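Local coordinates for glyoxylate reductase (Paecilomyces sp. J18, PDB 3WNV), which probably catalyses the reduction of glyoxylate to glycolate with a nicotinamide cofactor, as a fungal member of the D-isomer-specific 2-hydroxyacid dehydrogenase family, at residues Ala6-Asp11 with Ala53-Asn58; Lys29-Gly34 with Lys62-Phe67; Gly158-Gly163 with Val199-Leu204; Val169-Arg174 with Leu192-Lys197. All blocks are in the same frame, centred on the assembly; numbering follows the deposited sequence.

Contact 1. Residues Ala6-Asp11 with Ala53-Asn58; sequences ALLIGD and AIYRSN
Leu8 and Tyr55 lie alongside each other on one face of two neighbouring parallel strands and point the same way. Each carries its CG anti to the backbone N (chi1 164° and 177°), which lets Leu8 CD1 come up to one side of the ring obliquely, 3.3 Å from Tyr55 CD1. Beyond it the phenol leans along the turn after the first strand: a water accepts a hydrogen bond from Tyr55 OH and donates one to Asp11 O, and the hydroxyl also bonds Asn85. A second water donates to both Ile9 O and Asp11 O and accepts from Ser57 OG, tying the two strand ends. Away from the Tyr55 face, Ile9 CG1 meets Ile54 CG2 at 3.7 Å, the two branched chains crossing at a slant, while Ile9 CB rests on Arg56 CB. The guanidinium of Arg56 leads off to Asn91 and to a cation-pi contact with Phe67. Three backbone bonds set the register, the straightest from Ile9 N to Tyr55 O at 2.8 Å. Val307 and Leu311 of helix 297-317 pack on Tyr55. Both strands are inner ones of the parallel, flavodoxin-like sheet of a domain that, in this family, probably contributes to substrate binding.

Contact 2. Residues Lys29-Gly34 with Lys62-Phe67; sequences KEFPEG and KHTGPF
With CG anti to the backbone N (chi1 -176°), the Phe31 ring swings toward helix 61-64, while His63, its CG anti to its own carbonyl carbon (chi1 -54°), lays its imidazole against the turn that follows strand 27-31. The imidazole is sandwiched: Pro32 O stands 3.3 Å above the centre of one face, and Lys62 CG lies over the opposite face. Because the carbonyl comes in over the ring, the 3.4 Å between Pro32 O and His63 NE2 is face contact and not a hydrogen bond. Near the same ring, Glu33 CB sits 3.7 Å from His63 ND1. Polar linkage comes through a water in the imidazole plane, which lies 3.0 Å from His63 ND1 and accepts from Gly34 N. With His63 cut back to an alanine, Pro32 O would probably lose the ring it stands over and the water its side-chain partner, so that the turn at Pro32-Gly34 would be less firmly held.

Phe31 packs against the next part of the helix. Its CE2 comes 3.6 Å from His63 O, which lies at the ring edge, and 3.9 Å from Thr64 CG2, the two side chains passing head to tail. Glu33 O lies over one face of the phenyl, offset toward its rim, and Phe39 of helix 36-45 meets it edge-to-face. The Thr64 hydroxyl is used within its own segment: Thr64 OG1 donates to a lone pair of Gly65 O at 2.7 Å. The contact packs an outer strand's exit turn against the short helix after strand 51-57, at the C-terminal ends of the strands of a parallel alpha/beta sheet.

Contact 3. Residues Gly158-Gly163 with Val199-Leu204; sequences GILGMG and VSFDEL
Apolar packing carries the whole contact between residues Gly158, Ile159 and Leu160 at the end of strand 156-160 and Phe201 and Leu204 on the first turn of helix 201-207. Leu204 has its CG anti to the backbone N (chi1 -173°), which spreads its two methyls along the strand. CD1 settles 3.7 Å from Gly158 CA, close to Ile159 N as well, and CD2 lies 3.7 Å from Leu160 CB. The fit at Gly158 is close, since a beta carbon there would come to within 3.1 Å of Leu204 CD1. Leu160 in turn crosses Phe201 at a slant: its CD2 is 3.8 Å from Phe201 CE1, and both methyls meet the ring at its edge. Replacing Leu204 by an alanine would probably open a gap over Gly158 and take from the Leu160 methylene its contact with Leu204 CD2. Ile181 and Phe211 of the flanking strands also touch Leu204.

Polar bonds serve the helix start instead. Ser200 and Glu203 form a capping box, in which Glu203 N donates to Ser200 OG at 3.2 Å and Ser200 N returns a nearly straight bond (175°) to Glu203 OE1, received on the anti lone pair. This fixes the turn from which Phe201 and Leu204 reach inward.

The helix packs on an inner strand of a parallel sheet ordered as in the Rossmann-type NAD-binding domain of this family; the strand runs straight into Gly161 and Gly163, consistent with the glycine-rich GxGxxG loop that approaches the dinucleotide.

Contact 4. Residues Val169-Arg174 with Leu192-Lys197; sequences VARRAR and LEDGAK
The guanidinium of Arg174 has Asp194 O over one face, 3.2 Å from Arg174 NH2, and Ala170 O of its own helix lies over the opposite face, offset toward the rim. At its edge, in plane, are two waters. A carbonyl standing over the flat group is badly placed for its N-H bonds, so Asp194 O makes a face contact with Arg174 and no hydrogen bond. Arg171 meets the same residue differently, with Asp194 OD1 near the edge of its guanidinium. There Arg171 NH1 donates to the syn lone pair of OD1 at 3.1 Å, a somewhat bent hydrogen bond (141°) within a salt bridge, with the oxygen 27° out of the guanidinium plane.

The contact joins helix 164-175, which follows what is probably the glycine-rich loop of the Rossmann-type fold, to the type I' turn from Glu193 to Ala196 that leads into edge strand 197-198. In that turn Asp194 has left helical angles with positive phi, and Gly195 takes backbone angles at which a beta carbon would run into the preceding carbonyl.

Asp194 CG lies anti to its backbone N (chi1 -164°), which carries OD1 out to the two arginines. Arg174 makes a long salt bridge with it, NH2 to Asp194 OD1 at 3.8 Å, its guanidinium almost perpendicular to the carboxylate. One of the in-plane waters accepts from Arg174 NH1 and appears to donate to Glu193 O at 2.8 Å, extending the link to the turn backbone. Arg171 NE has a second acidic partner in Glu168, on its own helix.

Overall arrangement
From the N terminus, strand 5-9 opens contact 1 and strand 27-31 opens contact 2 before contact 1 closes at residues 53-58; contact 2 closes only at 62-67, so the two cross. They touch directly, Leu8 O with Phe31 N at 2.7 Å, and together tie two inner strands of the five-stranded sheet, its outermost strand 27-31 and the short helix beside them. Far along the chain, contact 3 opens at 158-163 and closes at 199-204, with contact 4 nested in its loop. These also touch, Met162 against Ala196 and Ile159 against Ala170, binding strand, helix and turn of the NAD-binding type domain. The two pairs lie on opposite sides of the chain's centre; the centres of contacts 1 and 3 are about 35 Å apart.

Contact 1. Residues Ala6-Asp11 with Ala53-Asn58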
loop_
_atom_site.group_PDB
_atom_site.type_symbol
_atom_site.label_atom_id
_atom_site.label_comp_id
_atom_site.label_asym_id
_atom_site.label_seq_id
_atom_site.Cartn_x
_atom_site.Cartn_y
_atom_site.Cartn_z
ATOM N N ALA A 6 -15.968 16.794 13.931
ATOM C CA ALA A 6 -15.160 15.856 13.160
ATOM C C ALA A 6 -16.075 14.833 12.461
ATOM O O ALA A 6 -17.072 14.400 13.029
ATOM C CB ALA A 6 -14.159 15.131 14.039
ATOM N N LEU A 7 -15.729 14.440 11.241
ATOM C CA LEU A 7 -16.587 13.534 10.489
ATOM C C LEU A 7 -15.839 12.250 10.169
ATOM O O LEU A 7 -14.731 12.275 9.611
ATOM C CB LEU A 7 -17.040 14.205 9.191
ATOM C CG LEU A 7 -17.748 13.285 8.195
ATOM C CD1 LEU A 7 -19.080 12.820 8.769
ATOM C CD2 LEU A 7 -17.977 14.048 6.857
ATOM N N LEU A 8 -16.444 11.121 10.516
ATOM C CA LEU A 8 -15.818 9.820 10.259
ATOM C C LEU A 8 -16.427 9.230 8.979
ATOM O O LEU A 8 -17.648 9.078 8.904
ATOM C CB LEU A 8 -16.161 8.885 11.423
ATOM C CG LEU A 8 -15.910 7.379 11.121
ATOM C CD1 LEU A 8 -14.480 7.044 10.658
ATOM C CD2 LEU A 8 -16.272 6.487 12.344
ATOM N N ILE A 9 -15.596 8.935 7.978
ATOM C CA ILE A 9 -16.075 8.280 6.761
ATOM C C ILE A 9 -15.766 6.796 6.898
ATOM O O ILE A 9 -14.619 6.423 7.094
ATOM C CB ILE A 9 -15.317 8.728 5.479
ATOM C CG1 ILE A 9 -15.242 10.267 5.343
ATOM C CG2 ILE A 9 -16.006 8.104 4.242
ATOM C CD1 ILE A 9 -16.558 10.961 5.232
ATOM N N GLY A 10 -16.778 5.943 6.792
ATOM C CA GLY A 10 -16.507 4.521 6.871
ATOM C C GLY A 10 -16.462 4.059 8.316
ATOM O O GLY A 10 -17.149 4.625 9.160
ATOM N N ASP A 11 -15.667 3.021 8.580
ATOM C CA ASP A 11 -15.709 2.338 9.874
ATOM C C ASP A 11 -14.407 2.555 10.644
ATOM O O ASP A 11 -13.332 2.724 10.046
ATOM C CB ASP A 11 -15.849 0.818 9.691
ATOM C CG ASP A 11 -17.118 0.400 8.950
ATOM O OD1 ASP A 11 -18.156 1.098 9.036
ATOM O OD2 ASP A 11 -17.063 -0.666 8.280
ATOM N N ALA A 53 -12.400 18.570 10.628
ATOM C CA ALA A 53 -11.499 17.457 10.318
ATOM C C ALA A 53 -12.266 16.211 9.938
ATOM O O ALA A 53 -13.330 15.953 10.479
ATOM C CB ALA A 53 -10.613 17.163 11.485
ATOM N N ILE A 54 -11.665 15.389 9.083
ATOM C CA ILE A 54 -12.342 14.210 8.564
ATOM C C ILE A 54 -11.419 13.033 8.765
ATOM O O ILE A 54 -10.236 13.107 8.417
ATOM C CB ILE A 54 -12.594 14.345 7.051
ATOM C CG1 ILE A 54 -13.748 15.316 6.774
ATOM C CG2 ILE A 54 -12.902 12.961 6.424
ATOM C CD1 ILE A 54 -13.887 15.621 5.246
ATOM N N TYR A 55 -11.946 11.938 9.304
ATOM C CA TYR A 55 -11.207 10.680 9.349
ATOM C C TYR A 55 -11.673 9.870 8.166
ATOM O O TYR A 55 -12.882 9.687 8.003
ATOM C CB TYR A 55 -11.609 9.908 10.637
ATOM C CG TYR A 55 -10.962 8.521 10.775
ATOM C CD1 TYR A 55 -11.289 7.468 9.911
ATOM C CD2 TYR A 55 -10.083 8.258 11.816
ATOM C CE1 TYR A 55 -10.700 6.175 10.048
ATOM C CE2 TYR A 55 -9.485 6.994 11.968
ATOM C CZ TYR A 55 -9.797 5.965 11.071
ATOM O OH TYR A 55 -9.226 4.730 11.254
ATOM N N ARG A 56 -10.743 9.333 7.358
ATOM C CA ARG A 56 -11.162 8.418 6.310
ATOM C C ARG A 56 -10.124 7.339 6.176
ATOM O O ARG A 56 -9.030 7.430 6.756
ATOM C CB ARG A 56 -11.348 9.155 4.967
ATOM C CG ARG A 56 -10.044 9.622 4.323
ATOM C CD ARG A 56 -10.309 10.248 2.956
ATOM N NE ARG A 56 -10.865 9.273 1.982
ATOM C CZ ARG A 56 -10.120 8.484 1.194
ATOM N NH1 ARG A 56 -8.789 8.499 1.268
ATOM N NH2 ARG A 56 -10.710 7.673 0.310
ATOM N N SER A 57 -10.429 6.327 5.371
ATOM C CA SER A 57 -9.465 5.238 5.141
ATOM C C SER A 57 -9.422 4.762 3.684
ATOM O O SER A 57 -10.311 5.100 2.889
ATOM C CB SER A 57 -9.817 4.057 6.020
ATOM O OG SER A 57 -11.121 3.572 5.688
ATOM N N ASN A 58 -8.433 3.934 3.344
ATOM C CA ASN A 58 -8.431 3.339 2.003
ATOM C C ASN A 58 -9.691 2.518 1.777
ATOM O O ASN A 58 -10.332 2.620 0.732
ATOM C CB ASN A 58 -7.166 2.508 1.776
ATOM C CG ASN A 58 -5.965 3.367 1.391
ATOM O OD1 ASN A 58 -6.088 4.381 0.672
ATOM N ND2 ASN A 58 -4.792 2.969 1.860
HETATM O O HOH W 1 -12.653 4.424 7.727
HETATM O O HOH W 2 -10.489 2.601 10.209
#

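Contact 2. Residues Lys29-Gly34 with Lys62-Phe67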
loop_
_atom_site.group_PDB
_atom_site.type_symbol
_atom_site.label_atom_id
_atom_site.label_comp_id
_atom_site.label_asym_id
_atom_site.label_seq_id
_atom_site.Cartn_x
_atom_site.Cartn_y
_atom_site.Cartn_z
ATOM N N LYS A 29 -19.470 13.285 14.094
ATOM C CA LYS A 29 -20.443 12.986 13.037
ATOM C C LYS A 29 -19.944 11.787 12.250
ATOM O O LYS A 29 -18.743 11.550 12.161
ATOM C CB LYS A 29 -20.634 14.191 12.098
ATOM C CG LYS A 29 -21.319 15.345 12.792
ATOM C CD LYS A 29 -21.734 16.425 11.811
ATOM C CE LYS A 29 -22.214 17.659 12.548
ATOM N NZ LYS A 29 -23.426 17.409 13.352
ATOM N N GLU A 30 -20.853 10.991 11.696
ATOM C CA GLU A 30 -20.387 9.841 10.938
ATOM C C GLU A 30 -21.108 9.651 9.611
ATOM O O GLU A 30 -22.323 9.804 9.546
ATOM C CB GLU A 30 -20.560 8.547 11.758
ATOM C CG GLU A 30 -19.782 8.485 13.061
ATOM C CD GLU A 30 -19.912 7.124 13.730
ATOM O OE1 GLU A 30 -20.119 6.135 12.989
ATOM O OE2 GLU A 30 -19.804 7.039 14.978
ATOM N N PHE A 31 -20.347 9.242 8.583
ATOM C CA PHE A 31 -20.921 8.789 7.310
ATOM C C PHE A 31 -20.477 7.346 7.090
ATOM O O PHE A 31 -19.463 7.094 6.409
ATOM C CB PHE A 31 -20.437 9.680 6.158
ATOM C CG PHE A 31 -21.046 9.339 4.819
ATOM C CD1 PHE A 31 -22.311 9.788 4.493
ATOM C CD2 PHE A 31 -20.327 8.603 3.876
ATOM C CE1 PHE A 31 -22.888 9.492 3.271
ATOM C CE2 PHE A 31 -20.891 8.302 2.646
ATOM C CZ PHE A 31 -22.191 8.759 2.347
ATOM N N PRO A 32 -21.214 6.384 7.680
ATOM C CA PRO A 32 -20.734 4.995 7.673
ATOM C C PRO A 32 -20.870 4.315 6.306
ATOM O O PRO A 32 -20.080 3.423 5.985
ATOM C CB PRO A 32 -21.641 4.305 8.692
ATOM C CG PRO A 32 -22.841 5.161 8.781
ATOM C CD PRO A 32 -22.379 6.565 8.556
ATOM N N GLU A 33 -21.858 4.751 5.530
ATOM C CA GLU A 33 -22.094 4.228 4.186
ATOM C C GLU A 33 -23.062 5.154 3.465
ATOM O O GLU A 33 -23.693 6.008 4.091
ATOM C CB GLU A 33 -22.708 2.834 4.287
ATOM C CG GLU A 33 -24.000 2.843 5.071
ATOM C CD GLU A 33 -24.551 1.467 5.249
ATOM O OE1 GLU A 33 -23.918 0.516 4.743
ATOM O OE2 GLU A 33 -25.615 1.332 5.886
ATOM N N GLY A 34 -23.203 4.983 2.154
ATOM C CA GLY A 34 -24.281 5.637 1.441
ATOM C C GLY A 34 -24.027 5.915 -0.033
ATOM O O GLY A 34 -24.964 6.177 -0.778
ATOM N N LYS A 62 -14.898 2.979 -0.884
ATOM C CA LYS A 62 -16.092 2.347 -1.452
ATOM C C LYS A 62 -17.345 3.113 -1.074
ATOM O O LYS A 62 -18.373 2.946 -1.705
ATOM C CB LYS A 62 -16.204 0.880 -1.016
ATOM C CG LYS A 62 -16.536 0.668 0.457
ATOM C CD LYS A 62 -16.301 -0.797 0.840
ATOM C CE LYS A 62 -16.909 -1.105 2.186
ATOM N NZ LYS A 62 -17.487 -2.482 2.214
ATOM N N HIS A 63 -17.288 3.952 -0.044
ATOM C CA HIS A 63 -18.508 4.664 0.335
ATOM C C HIS A 63 -18.603 6.044 -0.294
ATOM O O HIS A 63 -19.686 6.623 -0.352
ATOM C CB HIS A 63 -18.636 4.799 1.859
ATOM C CG HIS A 63 -18.535 3.500 2.599
ATOM N ND1 HIS A 63 -19.515 2.524 2.533
ATOM C CD2 HIS A 63 -17.600 3.035 3.460
ATOM C CE1 HIS A 63 -19.166 1.501 3.296
ATOM N NE2 HIS A 63 -18.007 1.784 3.867
ATOM N N THR A 64 -17.483 6.592 -0.761
ATOM C CA THR A 64 -17.539 7.955 -1.265
ATOM C C THR A 64 -16.911 8.106 -2.644
ATOM O O THR A 64 -17.039 9.168 -3.263
ATOM C CB THR A 64 -16.793 8.925 -0.330
ATOM O OG1 THR A 64 -15.430 8.526 -0.294
ATOM C CG2 THR A 64 -17.382 8.885 1.103
ATOM N N GLY A 65 -16.200 7.077 -3.107
ATOM C CA GLY A 65 -15.307 7.266 -4.233
ATOM C C GLY A 65 -14.083 8.024 -3.736
ATOM O O GLY A 65 -14.010 8.393 -2.559
ATOM N N PRO A 66 -13.115 8.269 -4.619
ATOM C CA PRO A 66 -11.888 8.923 -4.165
ATOM C C PRO A 66 -12.140 10.368 -3.737
ATOM O O PRO A 66 -13.062 11.054 -4.210
ATOM C CB PRO A 66 -10.985 8.904 -5.414
ATOM C CG PRO A 66 -11.928 8.672 -6.555
ATOM C CD PRO A 66 -13.029 7.834 -6.022
ATOM N N PHE A 67 -11.245 10.835 -2.878
ATOM C CA PHE A 67 -11.190 12.225 -2.521
ATOM C C PHE A 67 -10.350 12.917 -3.591
ATOM O O PHE A 67 -9.280 13.505 -3.327
ATOM C CB PHE A 67 -10.615 12.383 -1.113
ATOM C CG PHE A 67 -11.666 12.344 -0.025
ATOM C CD1 PHE A 67 -12.624 11.334 -0.004
ATOM C CD2 PHE A 67 -11.681 13.299 0.968
ATOM C CE1 PHE A 67 -13.603 11.298 0.987
ATOM C CE2 PHE A 67 -12.655 13.270 1.983
ATOM C CZ PHE A 67 -13.621 12.262 1.976
HETATM O O HOH W 3 -21.806 2.720 0.668
#

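Contact 3. Residues Gly158-Gly163 with Val199-Leu204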
loop_
_atom_site.group_PDB
_atom_site.type_symbol
_atom_site.label_atom_id
_atom_site.label_comp_id
_atom_site.label_asym_id
_atom_site.label_seq_id
_atom_site.Cartn_x
_atom_site.Cartn_y
_atom_site.Cartn_z
ATOM N N GLY A 158 16.419 -7.205 -5.187
ATOM C CA GLY A 158 16.390 -5.830 -5.685
ATOM C C GLY A 158 15.105 -5.136 -5.251
ATOM O O GLY A 158 14.003 -5.702 -5.318
ATOM N N ILE A 159 15.246 -3.918 -4.749
ATOM C CA ILE A 159 14.109 -3.167 -4.201
ATOM C C ILE A 159 14.000 -1.843 -4.984
ATOM O O ILE A 159 14.892 -0.986 -4.949
ATOM C CB ILE A 159 14.271 -2.898 -2.672
ATOM C CG1 ILE A 159 14.331 -4.210 -1.880
ATOM C CG2 ILE A 159 13.149 -1.967 -2.123
ATOM C CD1 ILE A 159 14.625 -4.019 -0.383
ATOM N N LEU A 160 12.912 -1.690 -5.718
ATOM C CA LEU A 160 12.646 -0.380 -6.335
ATOM C C LEU A 160 11.788 0.453 -5.383
ATOM O O LEU A 160 10.616 0.195 -5.256
ATOM C CB LEU A 160 11.908 -0.586 -7.660
ATOM C CG LEU A 160 11.502 0.684 -8.423
ATOM C CD1 LEU A 160 12.755 1.431 -8.840
ATOM C CD2 LEU A 160 10.671 0.260 -9.612
ATOM N N GLY A 161 12.384 1.464 -4.739
ATOM C CA GLY A 161 11.685 2.274 -3.765
ATOM C C GLY A 161 12.016 1.733 -2.397
ATOM O O GLY A 161 11.249 1.003 -1.793
ATOM N N MET A 162 13.213 2.071 -1.944
ATOM C CA MET A 162 13.696 1.699 -0.640
ATOM C C MET A 162 13.232 2.797 0.315
ATOM O O MET A 162 13.640 3.961 0.221
ATOM C CB MET A 162 15.227 1.599 -0.689
ATOM C CG MET A 162 15.910 1.540 0.651
ATOM S SD MET A 162 15.568 -0.051 1.416
ATOM C CE MET A 162 16.657 -1.100 0.469
ATOM N N GLY A 163 12.316 2.426 1.192
ATOM C CA GLY A 163 11.735 3.335 2.154
ATOM C C GLY A 163 11.563 2.526 3.411
ATOM O O GLY A 163 12.314 1.571 3.621
ATOM N N VAL A 199 21.972 1.194 -6.878
ATOM C CA VAL A 199 22.215 0.904 -8.297
ATOM C C VAL A 199 21.250 1.700 -9.190
ATOM O O VAL A 199 20.245 2.244 -8.719
ATOM C CB VAL A 199 22.067 -0.613 -8.610
ATOM C CG1 VAL A 199 23.093 -1.425 -7.850
ATOM C CG2 VAL A 199 20.660 -1.117 -8.328
ATOM N N SER A 200 21.559 1.785 -10.477
ATOM C CA SER A 200 20.706 2.533 -11.393
ATOM C C SER A 200 19.477 1.685 -11.658
ATOM O O SER A 200 19.447 0.521 -11.285
ATOM C CB SER A 200 21.433 2.820 -12.698
ATOM O OG SER A 200 21.706 1.609 -13.388
ATOM N N PHE A 201 18.441 2.286 -12.247
ATOM C CA PHE A 201 17.221 1.536 -12.587
ATOM C C PHE A 201 17.572 0.344 -13.493
ATOM O O PHE A 201 17.186 -0.786 -13.223
ATOM C CB PHE A 201 16.193 2.500 -13.222
ATOM C CG PHE A 201 14.826 1.888 -13.497
ATOM C CD1 PHE A 201 13.877 1.772 -12.496
ATOM C CD2 PHE A 201 14.473 1.487 -14.784
ATOM C CE1 PHE A 201 12.583 1.218 -12.759
ATOM C CE2 PHE A 201 13.197 0.934 -15.059
ATOM C CZ PHE A 201 12.251 0.802 -14.026
ATOM N N ASP A 202 18.295 0.588 -14.587
ATOM C CA ASP A 202 18.648 -0.498 -15.494
ATOM C C ASP A 202 19.475 -1.591 -14.804
ATOM O O ASP A 202 19.293 -2.778 -15.074
ATOM C CB ASP A 202 19.391 0.046 -16.719
ATOM C CG ASP A 202 18.461 0.710 -17.735
ATOM O OD1 ASP A 202 17.232 0.546 -17.631
ATOM O OD2 ASP A 202 18.974 1.394 -18.655
ATOM N N GLU A 203 20.345 -1.208 -13.876
ATOM C CA GLU A 203 21.158 -2.187 -13.158
ATOM C C GLU A 203 20.318 -3.000 -12.185
ATOM O O GLU A 203 20.597 -4.194 -11.937
ATOM C CB GLU A 203 22.302 -1.493 -12.392
ATOM C CG GLU A 203 23.490 -1.064 -13.223
ATOM C CD GLU A 203 24.447 -0.132 -12.449
ATOM O OE1 GLU A 203 23.987 0.626 -11.543
ATOM O OE2 GLU A 203 25.666 -0.155 -12.760
ATOM N N LEU A 204 19.263 -2.384 -11.646
ATOM C CA LEU A 204 18.367 -3.060 -10.718
ATOM C C LEU A 204 17.615 -4.162 -11.476
ATOM O O LEU A 204 17.442 -5.278 -10.973
ATOM C CB LEU A 204 17.369 -2.083 -10.089
ATOM C CG LEU A 204 16.500 -2.664 -8.971
ATOM C CD1 LEU A 204 17.339 -2.892 -7.733
ATOM C CD2 LEU A 204 15.336 -1.696 -8.643
#

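Contact 4. Residues Val169-Arg174 with Leu192-Lys197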
loop_
_atom_site.group_PDB
_atom_site.type_symbol
_atom_site.label_atom_id
_atom_site.label_comp_id
_atom_site.label_asym_id
_atom_site.label_seq_id
_atom_site.Cartn_x
_atom_site.Cartn_y
_atom_site.Cartn_z
ATOM N N VAL A 169 11.794 -5.124 4.694
ATOM C CA VAL A 169 11.985 -6.295 3.799
ATOM C C VAL A 169 13.460 -6.690 3.723
ATOM O O VAL A 169 13.808 -7.880 3.855
ATOM C CB VAL A 169 11.411 -6.076 2.409
ATOM C CG1 VAL A 169 11.733 -7.272 1.494
ATOM C CG2 VAL A 169 9.917 -5.893 2.473
ATOM N N ALA A 170 14.334 -5.694 3.567
ATOM C CA ALA A 170 15.776 -5.952 3.461
ATOM C C ALA A 170 16.332 -6.618 4.715
ATOM O O ALA A 170 17.162 -7.523 4.617
ATOM C CB ALA A 170 16.537 -4.663 3.164
ATOM N N ARG A 171 15.896 -6.151 5.888
ATOM C CA ARG A 171 16.329 -6.707 7.158
ATOM C C ARG A 171 15.961 -8.193 7.220
ATOM O O ARG A 171 16.776 -9.044 7.592
ATOM C CB ARG A 171 15.666 -5.947 8.316
ATOM C CG ARG A 171 16.097 -6.409 9.730
ATOM C CD ARG A 171 15.354 -5.622 10.848
ATOM N NE ARG A 171 14.882 -4.299 10.404
ATOM C CZ ARG A 171 15.661 -3.256 10.085
ATOM N NH1 ARG A 171 16.986 -3.357 10.136
ATOM N NH2 ARG A 171 15.113 -2.108 9.693
ATOM N N ARG A 172 14.745 -8.524 6.822
ATOM C CA ARG A 172 14.349 -9.935 6.819
ATOM C C ARG A 172 15.139 -10.717 5.792
ATOM O O ARG A 172 15.692 -11.784 6.106
ATOM C CB ARG A 172 12.859 -10.050 6.533
ATOM C CG ARG A 172 11.967 -9.625 7.718
ATOM C CD ARG A 172 10.625 -9.084 7.223
ATOM N NE ARG A 172 9.754 -8.717 8.358
ATOM C CZ ARG A 172 9.921 -7.649 9.148
ATOM N NH1 ARG A 172 10.932 -6.773 8.969
ATOM N NH2 ARG A 172 9.066 -7.468 10.146
ATOM N N ALA A 173 15.180 -10.197 4.563
ATOM C CA ALA A 173 15.844 -10.903 3.466
ATOM C C ALA A 173 17.321 -11.176 3.732
ATOM O O ALA A 173 17.835 -12.205 3.313
ATOM C CB ALA A 173 15.691 -10.130 2.170
ATOM N N ARG A 174 18.021 -10.261 4.401
ATOM C CA ARG A 174 19.402 -10.529 4.763
ATOM C C ARG A 174 19.561 -11.742 5.685
ATOM O O ARG A 174 20.559 -12.478 5.593
ATOM C CB ARG A 174 20.064 -9.291 5.410
ATOM C CG ARG A 174 20.729 -8.396 4.385
ATOM C CD ARG A 174 21.513 -7.225 5.028
ATOM N NE ARG A 174 20.581 -6.336 5.677
ATOM C CZ ARG A 174 20.119 -5.199 5.159
ATOM N NH1 ARG A 174 20.538 -4.732 3.978
ATOM N NH2 ARG A 174 19.242 -4.517 5.852
ATOM N N LEU A 192 19.862 5.307 6.168
ATOM C CA LEU A 192 18.569 4.944 5.578
ATOM C C LEU A 192 18.732 3.845 4.535
ATOM O O LEU A 192 17.758 3.164 4.202
ATOM C CB LEU A 192 17.872 6.157 4.960
ATOM C CG LEU A 192 17.425 7.237 5.931
ATOM C CD1 LEU A 192 16.701 8.387 5.204
ATOM C CD2 LEU A 192 16.564 6.598 6.982
ATOM N N GLU A 193 19.956 3.683 4.013
ATOM C CA GLU A 193 20.285 2.567 3.121
ATOM C C GLU A 193 20.369 1.323 3.959
ATOM O O GLU A 193 20.066 0.211 3.490
ATOM C CB GLU A 193 21.621 2.779 2.420
ATOM C CG GLU A 193 21.627 3.895 1.428
ATOM C CD GLU A 193 22.850 3.836 0.521
ATOM O OE1 GLU A 193 23.965 3.552 1.027
ATOM O OE2 GLU A 193 22.690 4.059 -0.700
ATOM N N ASP A 194 20.797 1.519 5.200
ATOM C CA ASP A 194 20.817 0.458 6.205
ATOM C C ASP A 194 21.544 -0.786 5.677
ATOM O O ASP A 194 21.131 -1.903 5.951
ATOM C CB ASP A 194 19.370 0.125 6.657
ATOM C CG ASP A 194 19.321 -0.673 7.959
ATOM O OD1 ASP A 194 18.441 -1.545 8.104
ATOM O OD2 ASP A 194 20.157 -0.415 8.848
ATOM N N GLY A 195 22.611 -0.592 4.902
ATOM C CA GLY A 195 23.361 -1.722 4.364
ATOM C C GLY A 195 23.227 -2.034 2.871
ATOM O O GLY A 195 24.140 -2.599 2.265
ATOM N N ALA A 196 22.104 -1.656 2.265
ATOM C CA ALA A 196 21.846 -1.947 0.846
ATOM C C ALA A 196 22.683 -1.112 -0.110
ATOM O O ALA A 196 22.979 0.053 0.175
ATOM C CB ALA A 196 20.367 -1.769 0.539
ATOM N N LYS A 197 23.032 -1.712 -1.249
ATOM C CA LYS A 197 23.830 -1.110 -2.316
ATOM C C LYS A 197 23.007 -0.370 -3.396
ATOM O O LYS A 197 22.103 -0.928 -4.029
ATOM C CB LYS A 197 24.621 -2.226 -2.977
ATOM C CG LYS A 197 25.512 -1.794 -4.094
ATOM C CD LYS A 197 26.583 -2.862 -4.310
ATOM C CE LYS A 197 27.693 -2.361 -5.209
ATOM N NZ LYS A 197 27.491 -2.811 -6.616
HETATM O O HOH W 4 17.397 -2.619 6.063
HETATM O O HOH W 5 18.677 -2.167 3.691
#